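Local coordinates for protein cGAS/DncV-like nucleotidyltransferase in E. coli homolog (Elizabethkingia meningoseptica ATCC 13253 = NBRC 12535, PDB 6E0O) that synthesises cyclic dinucleotide second messengers from nucleoside triphosphates with the help of magnesium, as the signalling enzyme of a CBASS antiphage defence system, at residues Tyr96-Leu109 with Ile133-Arg145. Sequence-based numbering, arbitrary orientation.
Sequences YNFDELKADTEEAL and ITADVIPCFVLKR. With nucleotides of chain B.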
loop_
_atom_site.group_PDB
_atom_site.type_symbol
_atom_site.label_atom_id
_atom_site.label_comp_id
_atom_site.label_asym_id
_atom_site.label_seq_id
_atom_site.Cartn_x
_atom_site.Cartn_y
_atom_site.Cartn_z
ATOM N N TYR A 96 -11.850 23.704 12.233
ATOM C CA TYR A 96 -10.586 23.387 11.565
ATOM C C TYR A 96 -10.822 22.283 10.535
ATOM O O TYR A 96 -10.871 21.089 10.871
ATOM C CB TYR A 96 -9.536 22.969 12.588
ATOM C CG TYR A 96 -8.122 22.893 12.053
ATOM C CD1 TYR A 96 -7.467 24.026 11.580
ATOM C CD2 TYR A 96 -7.432 21.690 12.042
ATOM C CE1 TYR A 96 -6.172 23.953 11.098
ATOM C CE2 TYR A 96 -6.141 21.614 11.577
ATOM C CZ TYR A 96 -5.514 22.748 11.099
ATOM O OH TYR A 96 -4.219 22.675 10.628
ATOM N N ASN A 97 -10.964 22.696 9.280
ATOM C CA ASN A 97 -11.384 21.812 8.205
ATOM C C ASN A 97 -10.183 21.265 7.447
ATOM O O ASN A 97 -9.040 21.681 7.645
ATOM C CB ASN A 97 -12.298 22.568 7.242
ATOM C CG ASN A 97 -11.638 23.812 6.683
ATOM O OD1 ASN A 97 -10.722 23.727 5.861
ATOM N ND2 ASN A 97 -12.092 24.977 7.135
ATOM N N PHE A 98 -10.465 20.342 6.527
ATOM C CA PHE A 98 -9.371 19.640 5.873
ATOM C C PHE A 98 -8.560 20.562 4.965
ATOM O O PHE A 98 -7.334 20.422 4.874
ATOM C CB PHE A 98 -9.844 18.428 5.077
ATOM C CG PHE A 98 -8.699 17.667 4.501
ATOM C CD1 PHE A 98 -7.939 16.855 5.313
ATOM C CD2 PHE A 98 -8.302 17.859 3.195
ATOM C CE1 PHE A 98 -6.841 16.199 4.815
ATOM C CE2 PHE A 98 -7.202 17.208 2.694
ATOM C CZ PHE A 98 -6.476 16.380 3.505
ATOM N N ASP A 99 -9.217 21.491 4.263
ATOM C CA ASP A 99 -8.474 22.376 3.374
ATOM C C ASP A 99 -7.406 23.138 4.142
ATOM O O ASP A 99 -6.264 23.259 3.682
ATOM C CB ASP A 99 -9.411 23.375 2.698
ATOM C CG ASP A 99 -10.332 22.731 1.702
ATOM O OD1 ASP A 99 -10.017 21.624 1.222
ATOM O OD2 ASP A 99 -11.375 23.343 1.385
ATOM N N GLU A 100 -7.763 23.654 5.323
ATOM C CA GLU A 100 -6.801 24.365 6.157
ATOM C C GLU A 100 -5.697 23.427 6.624
ATOM O O GLU A 100 -4.522 23.805 6.645
ATOM C CB GLU A 100 -7.505 24.956 7.376
ATOM C CG GLU A 100 -8.554 25.992 7.115
ATOM C CD GLU A 100 -9.311 26.322 8.395
ATOM O OE1 GLU A 100 -10.417 25.773 8.599
ATOM O OE2 GLU A 100 -8.775 27.093 9.217
ATOM N N LEU A 101 -6.061 22.206 7.034
ATOM C CA LEU A 101 -5.048 21.245 7.465
ATOM C C LEU A 101 -4.030 20.994 6.360
ATOM O O LEU A 101 -2.820 21.031 6.600
ATOM C CB LEU A 101 -5.694 19.930 7.896
ATOM C CG LEU A 101 -4.701 18.833 8.288
ATOM C CD1 LEU A 101 -3.892 19.215 9.519
ATOM C CD2 LEU A 101 -5.436 17.519 8.525
ATOM N N LYS A 102 -4.501 20.731 5.140
ATOM C CA LYS A 102 -3.572 20.397 4.068
ATOM C C LYS A 102 -2.717 21.600 3.698
ATOM O O LYS A 102 -1.518 21.460 3.435
ATOM C CB LYS A 102 -4.326 19.832 2.866
ATOM C CG LYS A 102 -3.410 19.330 1.772
ATOM C CD LYS A 102 -4.151 18.508 0.743
ATOM C CE LYS A 102 -3.231 18.001 -0.342
ATOM N NZ LYS A 102 -4.000 17.279 -1.384
ATOM N N ALA A 103 -3.313 22.793 3.676
ATOM C CA ALA A 103 -2.539 23.998 3.388
ATOM C C ALA A 103 -1.485 24.247 4.461
ATOM O O ALA A 103 -0.348 24.620 4.155
ATOM C CB ALA A 103 -3.465 25.207 3.273
ATOM N N ASP A 104 -1.845 24.046 5.728
ATOM C CA ASP A 104 -0.889 24.245 6.810
ATOM C C ASP A 104 0.223 23.208 6.752
ATOM O O ASP A 104 1.384 23.510 7.056
ATOM C CB ASP A 104 -1.615 24.172 8.152
ATOM C CG ASP A 104 -2.495 25.381 8.416
ATOM O OD1 ASP A 104 -2.439 26.368 7.644
ATOM O OD2 ASP A 104 -3.255 25.334 9.406
ATOM N N THR A 105 -0.117 21.978 6.357
ATOM C CA THR A 105 0.885 20.931 6.193
ATOM C C THR A 105 1.858 21.303 5.085
ATOM O O THR A 105 3.076 21.184 5.243
ATOM C CB THR A 105 0.191 19.604 5.877
ATOM O OG1 THR A 105 -0.695 19.254 6.940
ATOM C CG2 THR A 105 1.210 18.494 5.722
ATOM N N GLU A 106 1.329 21.769 3.950
ATOM C CA GLU A 106 2.187 22.197 2.851
ATOM C C GLU A 106 3.109 23.329 3.288
ATOM O O GLU A 106 4.300 23.333 2.967
ATOM C CB GLU A 106 1.312 22.609 1.667
ATOM C CG GLU A 106 2.087 22.974 0.432
ATOM C CD GLU A 106 1.198 23.351 -0.741
ATOM O OE1 GLU A 106 -0.044 23.292 -0.612
ATOM O OE2 GLU A 106 1.745 23.710 -1.800
ATOM N N GLU A 107 2.577 24.277 4.058
ATOM C CA GLU A 107 3.375 25.404 4.529
ATOM C C GLU A 107 4.486 24.938 5.456
ATOM O O GLU A 107 5.637 25.370 5.328
ATOM C CB GLU A 107 2.444 26.371 5.249
ATOM C CG GLU A 107 3.060 27.631 5.742
ATOM C CD GLU A 107 1.997 28.615 6.194
ATOM O OE1 GLU A 107 1.074 28.904 5.401
ATOM O OE2 GLU A 107 2.078 29.080 7.347
ATOM N N ALA A 108 4.159 24.065 6.409
ATOM C CA ALA A 108 5.171 23.548 7.322
ATOM C C ALA A 108 6.300 22.887 6.550
ATOM O O ALA A 108 7.477 23.058 6.886
ATOM C CB ALA A 108 4.533 22.555 8.296
ATOM N N LEU A 109 5.957 22.135 5.503
ATOM C CA LEU A 109 6.970 21.450 4.714
ATOM C C LEU A 109 7.748 22.430 3.849
ATOM O O LEU A 109 8.978 22.349 3.766
ATOM C CB LEU A 109 6.302 20.357 3.887
ATOM C CG LEU A 109 5.681 19.225 4.719
ATOM C CD1 LEU A 109 4.793 18.342 3.852
ATOM C CD2 LEU A 109 6.776 18.399 5.377
ATOM N N ILE A 133 15.128 9.639 0.621
ATOM C CA ILE A 133 14.120 9.245 -0.347
ATOM C C ILE A 133 13.045 10.322 -0.429
ATOM O O ILE A 133 12.885 11.158 0.465
ATOM C CB ILE A 133 13.504 7.873 -0.024
ATOM C CG1 ILE A 133 12.821 7.901 1.337
ATOM C CG2 ILE A 133 14.576 6.792 -0.094
ATOM C CD1 ILE A 133 12.128 6.586 1.690
ATOM N N THR A 134 12.280 10.277 -1.516
ATOM C CA THR A 134 11.066 11.061 -1.634
ATOM C C THR A 134 10.002 10.521 -0.692
ATOM O O THR A 134 9.898 9.312 -0.453
ATOM C CB THR A 134 10.582 11.009 -3.078
ATOM O OG1 THR A 134 11.539 11.685 -3.901
ATOM C CG2 THR A 134 9.227 11.647 -3.234
ATOM N N ALA A 135 9.203 11.433 -0.165
ATOM C CA ALA A 135 8.137 11.081 0.753
ATOM C C ALA A 135 6.837 11.713 0.298
ATOM O O ALA A 135 6.822 12.850 -0.183
ATOM C CB ALA A 135 8.440 11.556 2.179
ATOM N N ASP A 136 5.757 10.963 0.458
ATOM C CA ASP A 136 4.407 11.475 0.326
ATOM C C ASP A 136 3.879 11.668 1.738
ATOM O O ASP A 136 3.789 10.704 2.497
ATOM C CB ASP A 136 3.537 10.455 -0.399
ATOM C CG ASP A 136 3.787 10.425 -1.885
ATOM O OD1 ASP A 136 4.549 11.281 -2.381
ATOM O OD2 ASP A 136 3.196 9.552 -2.560
ATOM N N VAL A 137 3.548 12.907 2.092
ATOM C CA VAL A 137 2.984 13.218 3.398
ATOM C C VAL A 137 1.473 13.301 3.246
ATOM O O VAL A 137 0.964 14.069 2.421
ATOM C CB VAL A 137 3.576 14.515 3.967
ATOM C CG1 VAL A 137 2.923 14.857 5.288
ATOM C CG2 VAL A 137 5.080 14.375 4.097
ATOM N N ILE A 138 0.757 12.516 4.044
ATOM C CA ILE A 138 -0.690 12.371 3.917
ATOM C C ILE A 138 -1.346 12.974 5.153
ATOM O O ILE A 138 -1.535 12.268 6.158
ATOM C CB ILE A 138 -1.083 10.897 3.737
ATOM C CG1 ILE A 138 -0.333 10.301 2.540
ATOM C CG2 ILE A 138 -2.576 10.780 3.540
ATOM C CD1 ILE A 138 -0.110 8.834 2.637
ATOM N N PRO A 139 -1.686 14.264 5.147
ATOM C CA PRO A 139 -2.497 14.804 6.248
ATOM C C PRO A 139 -3.879 14.167 6.236
ATOM O O PRO A 139 -4.442 13.888 5.175
ATOM C CB PRO A 139 -2.551 16.308 5.949
ATOM C CG PRO A 139 -2.374 16.398 4.482
ATOM C CD PRO A 139 -1.430 15.270 4.101
ATOM N N CYS A 140 -4.425 13.941 7.427
ATOM C CA CYS A 140 -5.711 13.267 7.540
ATOM C C CYS A 140 -6.266 13.466 8.941
ATOM O O CYS A 140 -5.606 14.021 9.821
ATOM C CB CYS A 140 -5.592 11.774 7.224
ATOM S SG CYS A 140 -4.472 10.888 8.339
ATOM N N PHE A 141 -7.502 13.009 9.123
ATOM C CA PHE A 141 -8.193 13.003 10.397
ATOM C C PHE A 141 -8.546 11.569 10.790
ATOM O O PHE A 141 -8.498 10.644 9.973
ATOM C CB PHE A 141 -9.502 13.797 10.298
ATOM C CG PHE A 141 -9.338 15.283 10.066
ATOM C CD1 PHE A 141 -8.551 16.060 10.897
ATOM C CD2 PHE A 141 -10.020 15.905 9.038
ATOM C CE1 PHE A 141 -8.441 17.428 10.694
ATOM C CE2 PHE A 141 -9.907 17.272 8.835
ATOM C CZ PHE A 141 -9.111 18.025 9.657
ATOM N N VAL A 142 -8.911 11.397 12.063
ATOM C CA VAL A 142 -9.488 10.142 12.524
ATOM C C VAL A 142 -10.819 9.885 11.841
ATOM O O VAL A 142 -11.636 10.796 11.651
ATOM C CB VAL A 142 -9.677 10.189 14.049
ATOM C CG1 VAL A 142 -10.470 8.983 14.549
ATOM C CG2 VAL A 142 -8.346 10.275 14.755
ATOM N N LEU A 143 -11.043 8.627 11.482
ATOM C CA LEU A 143 -12.290 8.159 10.903
ATOM C C LEU A 143 -12.839 7.011 11.733
ATOM O O LEU A 143 -12.095 6.099 12.103
ATOM C CB LEU A 143 -12.052 7.628 9.492
ATOM C CG LEU A 143 -13.220 6.872 8.859
ATOM C CD1 LEU A 143 -14.312 7.850 8.478
ATOM C CD2 LEU A 143 -12.764 6.054 7.666
ATOM N N LYS A 144 -14.147 7.025 11.976
ATOM C CA LYS A 144 -14.834 5.887 12.570
ATOM C C LYS A 144 -15.982 5.490 11.663
ATOM O O LYS A 144 -16.784 6.344 11.273
ATOM C CB LYS A 144 -15.325 6.214 13.976
ATOM C CG LYS A 144 -14.151 6.507 14.881
ATOM C CD LYS A 144 -14.531 6.743 16.310
ATOM C CE LYS A 144 -13.264 6.840 17.134
ATOM N NZ LYS A 144 -13.544 7.104 18.562
ATOM N N ARG A 145 -16.041 4.203 11.313
ATOM C CA ARG A 145 -17.083 3.698 10.430
ATOM C C ARG A 145 -17.496 2.304 10.868
ATOM O O ARG A 145 -16.663 1.493 11.284
ATOM C CB ARG A 145 -16.611 3.593 8.978
ATOM C CG ARG A 145 -16.516 4.918 8.257
ATOM C CD ARG A 145 -17.851 5.637 8.226
ATOM N NE ARG A 145 -17.698 7.019 7.776
ATOM C CZ ARG A 145 -17.444 7.373 6.520
ATOM N NH1 ARG A 145 -17.308 6.444 5.579
ATOM N NH2 ARG A 145 -17.321 8.654 6.201
ATOM P P A B 2 -2.226 7.002 -5.394
ATOM O OP1 A B 2 -3.636 7.378 -5.115
ATOM O OP2 A B 2 -1.540 7.582 -6.581
ATOM O "O5'" A B 2 -1.362 7.378 -4.107
ATOM C "C5'" A B 2 -0.943 8.719 -3.863
ATOM C "C4'" A B 2 -0.661 8.956 -2.399
ATOM O "O4'" A B 2 -1.919 8.923 -1.674
ATOM C "C3'" A B 2 0.244 7.921 -1.737
ATOM O "O3'" A B 2 1.061 8.541 -0.746
ATOM C "C2'" A B 2 -0.746 6.968 -1.079
ATOM O "O2'" A B 2 -0.242 6.276 0.047
ATOM C "C1'" A B 2 -1.889 7.903 -0.695
ATOM N N9 A B 2 -3.192 7.238 -0.703
ATOM C C8 A B 2 -3.924 6.863 -1.806
ATOM N N7 A B 2 -5.056 6.275 -1.518
ATOM C C5 A B 2 -5.068 6.247 -0.130
ATOM C C6 A B 2 -5.997 5.743 0.802
ATOM N N6 A B 2 -7.149 5.151 0.484
ATOM N N1 A B 2 -5.690 5.898 2.098
ATOM C C2 A B 2 -4.548 6.483 2.452
ATOM N N3 A B 2 -3.595 6.996 1.674
ATOM C C4 A B 2 -3.924 6.841 0.382
#
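The ring of Pro139 on strand 135-145 packs among Leu101, Lys102 and Thr105 of helix 98-109; with Phe141 it gives most of the strand's share of the contact. The two axes come within 8.4 Å, at 147° between their directions. Proline suits the spot, being compact, apolar and without a backbone N-H: its CG meets the aliphatic CG of Lys102 at 4.1 Å, while its CB lies 3.6 Å from Thr105 OG1. Further along, Leu109 and Val137 meet tip to tip, CD1 to CG2 at 4.0 Å; beta-branched Val137 has a second methyl, CG1, for that of Thr105.

The aromatic contacts gather at the start of the helix. Leu101, long enough to reach over Phe141, places CD2 on one face of its ring in a CH-pi contact, 4.1 Å from the centroid. With CG anti to the backbone N (chi1 -176°), the Phe98 ring lays its thin edge against the strand backbone, CE1 3.4 Å from Pro139 O; its CB packs against Phe141 CE2.

Two polar groups are held by the helix itself. Thr105 OG1 donates to Leu101 O (2.8 Å), which also accepts from Thr105 N on the opposite face of its carbonyl plane; the buried hydroxyl is thus paired while its methyl faces Val137. At the N-cap, Asn97 OD1 accepts from Glu100 N (3.0 Å). The ammonium of Lys102 finds Asp162 outside both segments, in a salt bridge.

Helix 98-113 lies against the sheet of the nucleotidyltransferase domain, where helix 21-38 also covers Val137 and strand 62-68 pairs in parallel with strand 135-147. Asp136 and Ile138 alternate with Val137 and Pro139 and so lie on the strand's other face; there Asp136, probably a magnesium ligand, approaches O3' of A2 of chain B, and Ile138 packs on Phe159 of strand 152-160.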